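Local coordinates for embryonic developmental protein tofu-6 (Caenorhabditis elegans, PDB 7OCX) that probably takes part in piRNA (21U-RNA) biogenesis as a subunit of the PETISCO complex, pairing with PID-3 through its RNA recognition motif domain, at residues Asn32-Phe37 with Gly41-Cys46; Leu59-Met64 with Thr92-Val97. All blocks are in the same frame, centred on the assembly; numbering follows the deposited sequence. Where two conformers were deposited one is given.

Interaction 1 is buried and mainly apolar, with no hydrogen bond across it: helix 30-38 lies against the start of strand 43-51 through sulfur, aliphatic and phenyl groups. Interaction 2, about 12 Å away between centres, is a surface contact of one aromatic pair, carried by strand 57-64 and the chain near the end of strand 87-93. Both reach the same antiparallel sheet, in which strands 43-51 and 57-64 are neighbours, but interaction 1 belongs to the helix-covered side and interaction 2 to the other. Asn63 joins them directly: its backbone O and N probably bond to Ser44 N and Tyr45 O, making a classic beta bulge. PID-3 touches interaction 1; no other chain of the assembly touches interaction 2.

Interaction 1: residues Asn32-Phe37 with Gly41-Cys46; sequences NLFHVF and GKVSYC
With its SG turned opposite the backbone N (chi1 -176°), Cys46 thrusts the sulfur at Leu33 and Phe34, while the extended first torsion of Phe34 (chi1 162°) swings its ring toward Val43. This is the helix-to-strand half of a beta-alpha-beta unit of the RNA recognition motif fold: helix 30-38 packs on strand 43-51, the strand that follows it. Cys46 SG lies 3.8 Å from Leu33 CG and equally near Leu33 CD2, and sits 3.4 Å from Phe34 N in a packing contact. The Phe34 ring crosses Val43 obliquely, with Phe34 CE1 3.9 Å from Val43 CB. Beyond it, Phe57 of the PID-3 chain meets the Phe34 ring and also packs on Cys46, so the helix-strand seam runs into the interface with PID-3. An alanine at Phe34 is likely to leave Val43 without its aromatic cover and Phe57 of PID-3 without its ring partner. Past the helix, Gly41 has positive phi (154°), where a CB would collide with the carbonyl oxygen of the residue before. Val43 CG2 packs against the last turn of the helix, 3.9 Å from Phe37 C and 4.2 Å from Phe37 CB.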
loop_
_atom_site.group_PDB
_atom_site.type_symbol
_atom_site.label_atom_id
_atom_site.label_comp_id
_atom_site.label_asym_id
_atom_site.label_seq_id
_atom_site.Cartn_x
_atom_site.Cartn_y
_atom_site.Cartn_z
ATOM N N ASN C 32 4.484 -1.377 -27.346
ATOM C CA ASN C 32 3.468 -0.596 -28.055
ATOM C C ASN C 32 2.085 -0.827 -27.445
ATOM O O ASN C 32 1.322 0.120 -27.217
ATOM C CB ASN C 32 3.464 -0.985 -29.534
ATOM C CG ASN C 32 4.778 -0.683 -30.207
ATOM O OD1 ASN C 32 5.402 -1.574 -30.786
ATOM N ND2 ASN C 32 5.197 0.577 -30.162
ATOM N N LEU C 33 1.748 -2.096 -27.210
ATOM C CA LEU C 33 0.473 -2.469 -26.604
ATOM C C LEU C 33 0.339 -1.875 -25.207
ATOM O O LEU C 33 -0.710 -1.327 -24.838
ATOM C CB LEU C 33 0.381 -3.996 -26.563
ATOM C CG LEU C 33 -0.929 -4.598 -26.061
ATOM C CD1 LEU C 33 -2.102 -4.144 -26.906
ATOM C CD2 LEU C 33 -0.834 -6.114 -26.049
ATOM N N PHE C 34 1.399 -1.985 -24.410
ATOM C CA PHE C 34 1.392 -1.380 -23.083
ATOM C C PHE C 34 1.070 0.112 -23.164
ATOM O O PHE C 34 0.265 0.632 -22.379
ATOM C CB PHE C 34 2.752 -1.629 -22.413
ATOM C CG PHE C 34 3.026 -0.732 -21.249
ATOM C CD1 PHE C 34 2.529 -1.037 -19.990
ATOM C CD2 PHE C 34 3.783 0.418 -21.417
ATOM C CE1 PHE C 34 2.769 -0.206 -18.912
ATOM C CE2 PHE C 34 4.023 1.263 -20.354
ATOM C CZ PHE C 34 3.515 0.952 -19.090
ATOM N N HIS C 35 1.693 0.817 -24.117
ATOM C CA HIS C 35 1.517 2.269 -24.176
ATOM C C HIS C 35 0.056 2.622 -24.441
ATOM O O HIS C 35 -0.468 3.601 -23.898
ATOM C CB HIS C 35 2.393 2.924 -25.258
ATOM C CG HIS C 35 3.866 2.923 -24.961
ATOM N ND1 HIS C 35 4.377 3.015 -23.683
ATOM C CD2 HIS C 35 4.938 2.942 -25.794
ATOM C CE1 HIS C 35 5.700 3.010 -23.736
ATOM N NE2 HIS C 35 6.067 2.980 -25.006
ATOM N N VAL C 36 -0.608 1.857 -25.306
ATOM C CA VAL C 36 -2.006 2.140 -25.595
ATOM C C VAL C 36 -2.851 2.006 -24.340
ATOM O O VAL C 36 -3.722 2.844 -24.075
ATOM C CB VAL C 36 -2.536 1.229 -26.715
ATOM C CG1 VAL C 36 -4.067 1.315 -26.764
ATOM C CG2 VAL C 36 -1.909 1.647 -28.017
ATOM N N PHE C 37 -2.627 0.941 -23.561
ATOM C CA PHE C 37 -3.478 0.703 -22.402
ATOM C C PHE C 37 -3.058 1.520 -21.196
ATOM O O PHE C 37 -3.903 1.853 -20.359
ATOM C CB PHE C 37 -3.540 -0.794 -22.102
ATOM C CG PHE C 37 -4.471 -1.494 -23.018
ATOM C CD1 PHE C 37 -4.089 -1.823 -24.298
ATOM C CD2 PHE C 37 -5.788 -1.703 -22.631
ATOM C CE1 PHE C 37 -4.992 -2.392 -25.173
ATOM C CE2 PHE C 37 -6.688 -2.288 -23.496
ATOM C CZ PHE C 37 -6.286 -2.630 -24.770
ATOM N N GLY C 41 -4.941 3.744 -17.458
ATOM C CA GLY C 41 -4.645 3.412 -16.081
ATOM C C GLY C 41 -3.404 2.548 -15.984
ATOM O O GLY C 41 -2.737 2.254 -16.975
ATOM N N LYS C 42 -3.098 2.166 -14.755
ATOM C CA LYS C 42 -1.948 1.325 -14.527
ATOM C C LYS C 42 -2.191 -0.062 -15.118
ATOM O O LYS C 42 -3.314 -0.569 -15.155
ATOM C CB LYS C 42 -1.627 1.242 -13.035
ATOM C CG LYS C 42 -1.224 2.576 -12.394
ATOM C CD LYS C 42 -1.046 2.403 -10.883
ATOM C CE LYS C 42 -0.570 3.677 -10.197
ATOM N NZ LYS C 42 -1.565 4.735 -10.240
ATOM N N VAL C 43 -1.123 -0.658 -15.631
ATOM C CA VAL C 43 -1.172 -1.942 -16.323
ATOM C C VAL C 43 -0.418 -2.977 -15.511
ATOM O O VAL C 43 0.750 -2.774 -15.168
ATOM C CB VAL C 43 -0.569 -1.838 -17.737
ATOM C CG1 VAL C 43 -0.555 -3.199 -18.416
ATOM C CG2 VAL C 43 -1.336 -0.805 -18.583
ATOM N N SER C 44 -1.059 -4.116 -15.240
ATOM C CA SER C 44 -0.384 -5.165 -14.484
ATOM C C SER C 44 0.404 -6.122 -15.363
ATOM O O SER C 44 1.490 -6.568 -14.978
ATOM C CB SER C 44 -1.406 -5.977 -13.680
ATOM O OG SER C 44 -0.806 -7.145 -13.158
ATOM N N TYR C 45 -0.132 -6.474 -16.532
ATOM C CA TYR C 45 0.543 -7.387 -17.443
ATOM C C TYR C 45 0.104 -7.129 -18.871
ATOM O O TYR C 45 -1.031 -6.745 -19.126
ATOM C CB TYR C 45 0.290 -8.868 -17.157
ATOM C CG TYR C 45 1.259 -9.791 -17.883
ATOM C CD1 TYR C 45 2.612 -9.462 -17.995
ATOM C CD2 TYR C 45 0.830 -10.997 -18.436
ATOM C CE1 TYR C 45 3.504 -10.296 -18.652
ATOM C CE2 TYR C 45 1.718 -11.844 -19.086
ATOM C CZ TYR C 45 3.052 -11.487 -19.188
ATOM O OH TYR C 45 3.927 -12.331 -19.834
ATOM N N CYS C 46 0.996 -7.459 -19.798
ATOM C CA CYS C 46 0.857 -7.110 -21.193
ATOM C C CYS C 46 1.682 -8.079 -22.022
ATOM O O CYS C 46 2.888 -8.190 -21.797
ATOM C CB CYS C 46 1.350 -5.676 -21.370
ATOM S SG CYS C 46 1.153 -5.063 -22.938
#

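Interaction 2: residues Leu59-Met64 with Thr92-Val97; sequences LGFVNM and TDHKNV
On the face of the RNA recognition motif sheet turned away from the two helices, Phe61 of strand 57-64 meets His94, next to strand 87-93. The two CA atoms, of Phe61 and His94, are 8.5 Å apart with strand 18-25 running between their strands, so the rings do the bridging. Both side chains are extended at the first torsion (chi1 172° for Phe61, 167° for His94), which carries the rings out to each other. Phe61 presents an edge to the imidazole face in an offset edge-to-face pair, centroids of the Phe61 and His94 rings 5.4 Å apart and planes at 64°. One corner does the touching: Phe61 CE1 is 3.7 Å from His94 CD2 and 3.8 Å from His94 CG, and Phe61 CZ also lies over that imidazole face. By sequence, Phe61 probably occupies an RNP1 aromatic position, which in many relatives stacks on RNA. In this structure Tyr13 meets the Phe61 ring, and His20 of strand 18-25 meets the His94 ring. Asn96 ND2 hydrogen-bonds to Tyr13 O, tying the tail to the N-terminal segment. His94 CB lies in the plane of the Phe61 ring, 4.0 Å from Phe61 CE1.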
loop_
_atom_site.group_PDB
_atom_site.type_symbol
_atom_site.label_atom_id
_atom_site.label_comp_id
_atom_site.label_asym_id
_atom_site.label_seq_id
_atom_site.Cartn_x
_atom_site.Cartn_y
_atom_site.Cartn_z
ATOM N N LEU C 59 -2.060 -11.016 -31.858
ATOM C CA LEU C 59 -3.004 -11.311 -30.782
ATOM C C LEU C 59 -2.355 -11.067 -29.427
ATOM O O LEU C 59 -1.173 -11.371 -29.233
ATOM C CB LEU C 59 -3.472 -12.756 -30.830
ATOM C CG LEU C 59 -4.503 -13.131 -31.889
ATOM C CD1 LEU C 59 -4.048 -12.795 -33.298
ATOM C CD2 LEU C 59 -4.793 -14.621 -31.718
ATOM N N GLY C 60 -3.147 -10.585 -28.468
ATOM C CA GLY C 60 -2.576 -10.150 -27.214
ATOM C C GLY C 60 -3.503 -10.287 -26.028
ATOM O O GLY C 60 -4.641 -10.757 -26.121
ATOM N N PHE C 61 -2.970 -9.861 -24.894
ATOM C CA PHE C 61 -3.622 -9.985 -23.606
ATOM C C PHE C 61 -3.112 -8.825 -22.775
ATOM O O PHE C 61 -1.918 -8.521 -22.795
ATOM C CB PHE C 61 -3.280 -11.308 -22.949
ATOM C CG PHE C 61 -3.747 -11.412 -21.570
ATOM C CD1 PHE C 61 -5.109 -11.568 -21.303
ATOM C CD2 PHE C 61 -2.853 -11.388 -20.530
ATOM C CE1 PHE C 61 -5.568 -11.677 -20.009
ATOM C CE2 PHE C 61 -3.297 -11.524 -19.261
ATOM C CZ PHE C 61 -4.667 -11.670 -18.990
ATOM N N VAL C 62 -4.024 -8.150 -22.096
ATOM C CA VAL C 62 -3.689 -7.037 -21.222
ATOM C C VAL C 62 -4.495 -7.185 -19.944
ATOM O O VAL C 62 -5.703 -7.418 -20.007
ATOM C CB VAL C 62 -3.997 -5.673 -21.866
ATOM C CG1 VAL C 62 -3.748 -4.560 -20.874
ATOM C CG2 VAL C 62 -3.139 -5.474 -23.061
ATOM N N ASN C 63 -3.836 -7.042 -18.788
ATOM C CA ASN C 63 -4.523 -7.022 -17.502
ATOM C C ASN C 63 -4.253 -5.659 -16.875
ATOM O O ASN C 63 -3.089 -5.267 -16.717
ATOM C CB ASN C 63 -4.066 -8.191 -16.606
ATOM C CG ASN C 63 -5.016 -8.429 -15.433
ATOM O OD1 ASN C 63 -6.067 -9.054 -15.616
ATOM N ND2 ASN C 63 -4.616 -8.047 -14.221
ATOM N N MET C 64 -5.319 -4.945 -16.529
ATOM C CA MET C 64 -5.133 -3.684 -15.842
ATOM C C MET C 64 -4.851 -3.933 -14.364
ATOM O O MET C 64 -5.098 -5.013 -13.824
ATOM C CB MET C 64 -6.342 -2.777 -16.018
ATOM C CG MET C 64 -6.755 -2.478 -17.451
ATOM S SD MET C 64 -5.460 -1.798 -18.463
ATOM C CE MET C 64 -5.381 -0.110 -17.827
ATOM N N THR C 92 -11.977 -7.910 -25.803
ATOM C CA THR C 92 -12.982 -8.743 -25.161
ATOM C C THR C 92 -12.541 -9.040 -23.739
ATOM O O THR C 92 -11.363 -8.988 -23.409
ATOM C CB THR C 92 -13.252 -10.043 -25.927
ATOM O OG1 THR C 92 -12.043 -10.784 -26.117
ATOM C CG2 THR C 92 -13.897 -9.752 -27.256
ATOM N N ASP C 93 -13.511 -9.330 -22.879
ATOM C CA ASP C 93 -13.213 -9.530 -21.466
ATOM C C ASP C 93 -12.601 -10.905 -21.246
ATOM O O ASP C 93 -13.101 -11.905 -21.766
ATOM C CB ASP C 93 -14.479 -9.429 -20.615
ATOM C CG ASP C 93 -15.081 -8.041 -20.588
ATOM O OD1 ASP C 93 -14.346 -7.034 -20.526
ATOM O OD2 ASP C 93 -16.322 -7.968 -20.646
ATOM N N HIS C 94 -11.547 -10.962 -20.439
ATOM C CA HIS C 94 -10.963 -12.238 -20.044
ATOM C C HIS C 94 -11.716 -12.816 -18.845
ATOM O O HIS C 94 -12.142 -12.080 -17.953
ATOM C CB HIS C 94 -9.489 -12.053 -19.676
ATOM C CG HIS C 94 -8.903 -13.235 -18.973
ATOM N ND1 HIS C 94 -9.030 -13.426 -17.614
ATOM C CD2 HIS C 94 -8.181 -14.282 -19.436
ATOM C CE1 HIS C 94 -8.436 -14.556 -17.274
ATOM N NE2 HIS C 94 -7.900 -15.088 -18.360
ATOM N N LYS C 95 -11.871 -14.145 -18.825
ATOM C CA LYS C 95 -12.523 -14.845 -17.724
ATOM C C LYS C 95 -11.587 -15.922 -17.178
ATOM O O LYS C 95 -10.956 -16.653 -17.945
ATOM C CB LYS C 95 -13.854 -15.498 -18.163
ATOM C CG LYS C 95 -14.836 -14.545 -18.831
ATOM C CD LYS C 95 -15.597 -13.686 -17.826
ATOM C CE LYS C 95 -15.961 -12.350 -18.452
ATOM N NZ LYS C 95 -17.009 -11.592 -17.721
ATOM N N ASN C 96 -11.507 -16.028 -15.852
ATOM C CA ASN C 96 -10.694 -17.071 -15.237
ATOM C C ASN C 96 -11.414 -18.419 -15.333
ATOM O O ASN C 96 -12.636 -18.492 -15.486
ATOM C CB ASN C 96 -10.402 -16.735 -13.772
ATOM C CG ASN C 96 -9.396 -15.600 -13.614
ATOM O OD1 ASN C 96 -8.306 -15.620 -14.188
ATOM N ND2 ASN C 96 -9.772 -14.596 -12.830
ATOM N N VAL C 97 -10.640 -19.495 -15.251
ATOM C CA VAL C 97 -11.219 -20.836 -15.221
ATOM C C VAL C 97 -11.818 -21.099 -13.845
ATOM O O VAL C 97 -11.188 -20.823 -12.818
ATOM C CB VAL C 97 -10.167 -21.896 -15.573
ATOM C CG1 VAL C 97 -10.684 -23.285 -15.219
ATOM C CG2 VAL C 97 -9.806 -21.824 -17.048
#